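Local coordinates for tRNA nucleotidyl transferase-related protein (Thermotoga maritima, PDB 3H38) that probably adds the CCA sequence to tRNA 3' ends as a magnesium-dependent nucleotidyltransferase, this chain being the C-terminal half of a longer protein, at residues R24-F29 with R73-K78; V33-Y38 with L65-Y70. One frame throughout, in Å; residues are numbered along the deposited sequence.

Interactions 1 and 2 illustrate how two neighbouring helices, and the chain that leaves each, pack together over one sheet. Their centres lie about 9 Å apart in the nucleotidyltransferase head, where helices 17-32 and 64-72 pack against a mixed sheet. Along the chain, both segments of interaction 2 fall between those of interaction 1: helix 17-32 runs on into strand 37-40, and helix 64-72 into edge strand 77-80. The two contacts also touch directly, L26 O lying 3.5 Å from F67 CZ. Together they form part of the apolar layer behind the sheet that carries D57 and D99, magnesium ligands in this protein, whose side chains lie about 9 Å from that of L26.

Interaction 1. Residues R24-F29 with R73-K78; sequences RLLGKF and RFLPGK
F29, L25 and L26 of helix 17-32 meet F74 and L75 of the turn after helix 64-72, a helix-to-loop packing in the nucleotidyltransferase head that shows how a chain leaving one helix packs against the neighbouring helix through apolar side chains. The turn leads from the end of helix 64-72, which R73 is the first to leave, into edge strand 77-80, and no hydrogen bond joins the two segments.

The F29 ring is central. Its CG is anti to the carbonyl carbon (chi1 -59°), which sends the ring out from the helix so that its far end meets the turn. There CZ lies 3.6 Å from F74 CB, while L75 CG sits at the ring's edge, near its plane, beside CE1. The two phenylalanine side chains run past one another, pointing opposite ways; their rings meet obliquely, centroids 5.4 Å apart and planes at 39°. One face of the F29 ring is also approached by L25 O from its own helix, toward the rim. Replacing F29 with an alanine would probably open a gap between helix and turn, with F74 CB and L75 CG losing the ring they pack on and Y70 its edge-to-face partner.

Outside the two segments, Y70 meets the rings of both F29 and F74, edge-to-face in the case of F29. L26 turns its side chain to I56 and I58 of strand 56-60 as well, linking this layer to the sheet.

L75 spreads its two methyl branches between the helix leucines. CD1 lies 4.4 Å from L26 CD2 and also reaches F29 CE1, whereas CD2 meets L25 CD1 at 4.0 Å.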
loop_
_atom_site.group_PDB
_atom_site.type_symbol
_atom_site.label_atom_id
_atom_site.label_comp_id
_atom_site.label_asym_id
_atom_site.label_seq_id
_atom_site.Cartn_x
_atom_site.Cartn_y
_atom_site.Cartn_z
ATOM N N ARG A 24 -12.892 30.274 0.687
ATOM C CA ARG A 24 -13.266 31.647 0.329
ATOM C C ARG A 24 -12.100 32.631 0.503
ATOM O O ARG A 24 -11.714 33.328 -0.446
ATOM C CB ARG A 24 -14.523 32.097 1.078
ATOM C CG ARG A 24 -15.799 31.419 0.577
ATOM C CD ARG A 24 -17.099 31.995 1.199
ATOM N NE ARG A 24 -18.267 31.700 0.359
ATOM C CZ ARG A 24 -19.210 30.824 0.687
ATOM N NH1 ARG A 24 -19.136 30.195 1.857
ATOM N NH2 ARG A 24 -20.237 30.588 -0.136
ATOM N N LEU A 25 -11.492 32.623 1.663
ATOM C CA LEU A 25 -10.352 33.461 1.914
ATOM C C LEU A 25 -9.275 33.278 0.915
ATOM O O LEU A 25 -8.720 34.215 0.467
ATOM C CB LEU A 25 -9.752 33.111 3.242
ATOM C CG LEU A 25 -10.407 33.655 4.468
ATOM C CD1 LEU A 25 -9.303 34.039 5.403
ATOM C CD2 LEU A 25 -11.218 34.829 4.068
ATOM N N LEU A 26 -8.976 32.034 0.595
ATOM C CA LEU A 26 -7.929 31.708 -0.353
ATOM C C LEU A 26 -8.267 32.308 -1.713
ATOM O O LEU A 26 -7.388 32.864 -2.392
ATOM C CB LEU A 26 -7.715 30.200 -0.447
ATOM C CG LEU A 26 -7.154 29.504 0.800
ATOM C CD1 LEU A 26 -7.301 27.994 0.709
ATOM C CD2 LEU A 26 -5.703 29.868 1.044
ATOM N N GLY A 27 -9.538 32.210 -2.098
ATOM C CA GLY A 27 -9.988 32.769 -3.360
ATOM C C GLY A 27 -9.694 34.253 -3.341
ATOM O O GLY A 27 -9.111 34.806 -4.277
ATOM N N LYS A 28 -10.088 34.869 -2.247
ATOM C CA LYS A 28 -9.920 36.282 -2.022
ATOM C C LYS A 28 -8.477 36.721 -2.072
ATOM O O LYS A 28 -8.206 37.712 -2.699
ATOM C CB LYS A 28 -10.568 36.687 -0.708
ATOM C CG LYS A 28 -11.484 37.871 -0.774
ATOM C CD LYS A 28 -10.754 39.188 -0.828
ATOM C CE LYS A 28 -11.234 40.071 -1.998
ATOM N NZ LYS A 28 -10.720 41.473 -2.016
ATOM N N PHE A 29 -7.563 35.969 -1.454
ATOM C CA PHE A 29 -6.125 36.231 -1.585
ATOM C C PHE A 29 -5.705 36.132 -3.038
ATOM O O PHE A 29 -4.812 36.851 -3.475
ATOM C CB PHE A 29 -5.270 35.247 -0.785
ATOM C CG PHE A 29 -5.552 35.242 0.683
ATOM C CD1 PHE A 29 -5.169 34.164 1.465
ATOM C CD2 PHE A 29 -6.214 36.307 1.287
ATOM C CE1 PHE A 29 -5.434 34.151 2.826
ATOM C CE2 PHE A 29 -6.479 36.297 2.644
ATOM C CZ PHE A 29 -6.094 35.218 3.414
ATOM N N ARG A 73 0.362 35.588 6.153
ATOM C CA ARG A 73 0.172 36.706 7.038
ATOM C C ARG A 73 -1.236 37.006 7.413
ATOM O O ARG A 73 -1.506 38.008 8.036
ATOM C CB ARG A 73 0.802 37.960 6.502
ATOM C CG ARG A 73 0.613 38.247 5.101
ATOM C CD ARG A 73 0.826 39.692 4.907
ATOM N NE ARG A 73 1.632 39.963 3.742
ATOM C CZ ARG A 73 1.412 40.959 2.899
ATOM N NH1 ARG A 73 0.416 41.783 3.105
ATOM N NH2 ARG A 73 2.194 41.130 1.857
ATOM N N PHE A 74 -2.146 36.133 7.047
ATOM C CA PHE A 74 -3.538 36.320 7.415
ATOM C C PHE A 74 -4.025 35.022 8.002
ATOM O O PHE A 74 -5.059 34.975 8.672
ATOM C CB PHE A 74 -4.370 36.757 6.210
ATOM C CG PHE A 74 -3.826 37.974 5.528
ATOM C CD1 PHE A 74 -2.860 37.858 4.544
ATOM C CD2 PHE A 74 -4.253 39.237 5.888
ATOM C CE1 PHE A 74 -2.343 38.983 3.922
ATOM C CE2 PHE A 74 -3.737 40.362 5.269
ATOM C CZ PHE A 74 -2.779 40.233 4.285
ATOM N N LEU A 75 -3.242 33.977 7.759
ATOM C CA LEU A 75 -3.488 32.653 8.308
ATOM C C LEU A 75 -2.260 32.200 9.069
ATOM O O LEU A 75 -1.391 31.538 8.506
ATOM C CB LEU A 75 -3.767 31.656 7.193
ATOM C CG LEU A 75 -4.906 32.000 6.242
ATOM C CD1 LEU A 75 -5.065 30.881 5.235
ATOM C CD2 LEU A 75 -6.187 32.213 7.025
ATOM N N PRO A 76 -2.183 32.559 10.357
ATOM C CA PRO A 76 -1.008 32.255 11.180
ATOM C C PRO A 76 -0.694 30.762 11.202
ATOM O O PRO A 76 -1.464 29.962 11.742
ATOM C CB PRO A 76 -1.423 32.736 12.570
ATOM C CG PRO A 76 -2.481 33.775 12.310
ATOM C CD PRO A 76 -3.225 33.276 11.114
ATOM N N GLY A 77 0.433 30.398 10.605
ATOM C CA GLY A 77 0.865 29.014 10.565
ATOM C C GLY A 77 2.321 28.885 10.155
ATOM O O GLY A 77 3.010 29.886 9.949
ATOM N N LYS A 78 2.780 27.655 10.009
ATOM C CA LYS A 78 4.152 27.416 9.630
ATOM C C LYS A 78 4.294 27.095 8.173
ATOM O O LYS A 78 3.634 26.237 7.645
ATOM C CB LYS A 78 4.745 26.311 10.485
ATOM C CG LYS A 78 5.544 25.295 9.770
ATOM C CD LYS A 78 5.712 24.115 10.666
ATOM C CE LYS A 78 6.951 23.332 10.331
ATOM N NZ LYS A 78 6.751 21.920 10.661
#

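Interaction 2. Residues V33-Y38 with L65-Y70; sequences VNMPVY and LEFAEY
V33 and F67 bring the two backbones closest, their CA atoms 7.4 Å apart where the chain leaves helix 17-32 through a Schellman motif, with N34 at positive phi, and heads into strand 37-40 beside helix 64-72. V33 divides its branches between two rings. CG1 sits over the centre of one Y70 face, 3.7 Å from the ring centroid and 11° off the normal, a CH-pi contact; CG2 touches F67 CD1 at 4.1 Å.

The F67 ring enters among V33, M35 and V37 because its CG stands opposite the backbone N (chi1 -175°), and CE1 comes within 3.7 Å of V37 CG2. M35 makes an oblique Met-aromatic contact, its SD 5.2 Å from the F67 ring centroid and 3.8 Å from F67 CB. The chain bends at chi3, about the CG-SD bond, and brings CE against E66 CB at 3.5 Å.

Behind this layer F67 also touches V60 and I100 of the sheet. The Y70 hydroxyl hydrogen-bonds E32 at the end of helix 17-32, a polar tie that should help fix the ring under V33. With no hydrogen bond between the segments themselves, the join depends on methyl, methylene, sulfur and ring surfaces fitting together.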
loop_
_atom_site.group_PDB
_atom_site.type_symbol
_atom_site.label_atom_id
_atom_site.label_comp_id
_atom_site.label_asym_id
_atom_site.label_seq_id
_atom_site.Cartn_x
_atom_site.Cartn_y
_atom_site.Cartn_z
ATOM N N VAL A 33 -3.723 39.208 -5.176
ATOM C CA VAL A 33 -2.391 39.050 -5.744
ATOM C C VAL A 33 -2.492 38.596 -7.195
ATOM O O VAL A 33 -1.525 38.130 -7.783
ATOM C CB VAL A 33 -1.559 38.048 -4.941
ATOM C CG1 VAL A 33 -1.295 38.594 -3.553
ATOM C CG2 VAL A 33 -2.281 36.692 -4.862
ATOM N N ASN A 34 -3.683 38.731 -7.769
ATOM C CA ASN A 34 -3.875 38.438 -9.186
ATOM C C ASN A 34 -3.492 37.029 -9.644
ATOM O O ASN A 34 -2.917 36.858 -10.716
ATOM C CB ASN A 34 -3.154 39.481 -10.043
ATOM C CG ASN A 34 -3.733 40.864 -9.869
ATOM O OD1 ASN A 34 -4.891 41.114 -10.223
ATOM N ND2 ASN A 34 -2.938 41.774 -9.307
ATOM N N MET A 35 -3.832 36.028 -8.839
ATOM C CA MET A 35 -3.677 34.622 -9.225
ATOM C C MET A 35 -5.036 33.938 -9.186
ATOM O O MET A 35 -5.760 34.056 -8.199
ATOM C CB MET A 35 -2.748 33.907 -8.258
ATOM C CG MET A 35 -1.270 34.347 -8.337
ATOM S SD MET A 35 -0.355 33.494 -7.060
ATOM C CE MET A 35 0.914 34.696 -6.614
ATOM N N PRO A 36 -5.413 33.250 -10.273
ATOM C CA PRO A 36 -6.594 32.370 -10.191
ATOM C C PRO A 36 -6.342 31.200 -9.241
ATOM O O PRO A 36 -5.312 30.552 -9.372
ATOM C CB PRO A 36 -6.762 31.870 -11.628
ATOM C CG PRO A 36 -6.094 32.976 -12.479
ATOM C CD PRO A 36 -4.916 33.408 -11.650
ATOM N N VAL A 37 -7.250 30.964 -8.294
ATOM C CA VAL A 37 -7.095 29.893 -7.309
ATOM C C VAL A 37 -8.105 28.748 -7.501
ATOM O O VAL A 37 -9.278 28.995 -7.768
ATOM C CB VAL A 37 -7.243 30.421 -5.877
ATOM C CG1 VAL A 37 -6.729 29.391 -4.901
ATOM C CG2 VAL A 37 -6.472 31.694 -5.705
ATOM N N TYR A 38 -7.640 27.505 -7.346
ATOM C CA TYR A 38 -8.489 26.318 -7.472
ATOM C C TYR A 38 -8.190 25.210 -6.447
ATOM O O TYR A 38 -7.037 24.959 -6.070
ATOM C CB TYR A 38 -8.303 25.666 -8.840
ATOM C CG TYR A 38 -8.247 26.587 -10.022
ATOM C CD1 TYR A 38 -7.084 27.239 -10.352
ATOM C CD2 TYR A 38 -9.361 26.767 -10.840
ATOM C CE1 TYR A 38 -7.024 28.071 -11.457
ATOM C CE2 TYR A 38 -9.313 27.605 -11.935
ATOM C CZ TYR A 38 -8.144 28.252 -12.244
ATOM O OH TYR A 38 -8.091 29.067 -13.350
ATOM N N LEU A 65 4.881 30.268 -3.985
ATOM C CA LEU A 65 5.468 30.938 -2.829
ATOM C C LEU A 65 4.926 32.317 -2.550
ATOM O O LEU A 65 4.545 32.588 -1.450
ATOM C CB LEU A 65 6.976 30.989 -2.917
ATOM C CG LEU A 65 7.695 29.658 -2.968
ATOM C CD1 LEU A 65 8.686 29.617 -1.865
ATOM C CD2 LEU A 65 6.755 28.515 -2.859
ATOM N N GLU A 66 4.887 33.181 -3.540
ATOM C CA GLU A 66 4.230 34.438 -3.350
ATOM C C GLU A 66 2.949 34.249 -2.610
ATOM O O GLU A 66 2.656 34.969 -1.696
ATOM C CB GLU A 66 3.806 35.045 -4.658
ATOM C CG GLU A 66 4.859 35.530 -5.538
ATOM C CD GLU A 66 4.317 36.480 -6.529
ATOM O OE1 GLU A 66 4.623 36.352 -7.712
ATOM O OE2 GLU A 66 3.570 37.368 -6.119
ATOM N N PHE A 67 2.146 33.317 -3.075
ATOM C CA PHE A 67 0.788 33.114 -2.579
ATOM C C PHE A 67 0.815 32.572 -1.156
ATOM O O PHE A 67 0.129 33.071 -0.280
ATOM C CB PHE A 67 0.029 32.153 -3.498
ATOM C CG PHE A 67 -1.393 31.989 -3.131
ATOM C CD1 PHE A 67 -2.364 32.772 -3.724
ATOM C CD2 PHE A 67 -1.770 31.066 -2.171
ATOM C CE1 PHE A 67 -3.698 32.642 -3.373
ATOM C CE2 PHE A 67 -3.125 30.918 -1.808
ATOM C CZ PHE A 67 -4.083 31.710 -2.415
ATOM N N ALA A 68 1.598 31.524 -0.933
ATOM C CA ALA A 68 1.731 30.983 0.409
ATOM C C ALA A 68 2.185 32.080 1.380
ATOM O O ALA A 68 1.640 32.203 2.468
ATOM C CB ALA A 68 2.688 29.801 0.415
ATOM N N GLU A 69 3.166 32.873 0.991
ATOM C CA GLU A 69 3.653 33.953 1.816
ATOM C C GLU A 69 2.553 34.942 2.153
ATOM O O GLU A 69 2.363 35.324 3.282
ATOM C CB GLU A 69 4.804 34.660 1.110
ATOM C CG GLU A 69 6.180 34.113 1.439
ATOM C CD GLU A 69 7.199 34.327 0.333
ATOM O OE1 GLU A 69 6.860 34.893 -0.714
ATOM O OE2 GLU A 69 8.367 33.944 0.504
ATOM N N TYR A 70 1.836 35.356 1.135
ATOM C CA TYR A 70 0.711 36.265 1.282
ATOM C C TYR A 70 -0.354 35.681 2.190
ATOM O O TYR A 70 -0.831 36.352 3.107
ATOM C CB TYR A 70 0.089 36.559 -0.077
ATOM C CG TYR A 70 -0.970 37.614 -0.003
ATOM C CD1 TYR A 70 -0.634 38.935 0.253
ATOM C CD2 TYR A 70 -2.310 37.296 -0.170
ATOM C CE1 TYR A 70 -1.601 39.917 0.330
ATOM C CE2 TYR A 70 -3.292 38.273 -0.094
ATOM C CZ TYR A 70 -2.929 39.581 0.156
ATOM O OH TYR A 70 -3.892 40.557 0.238
#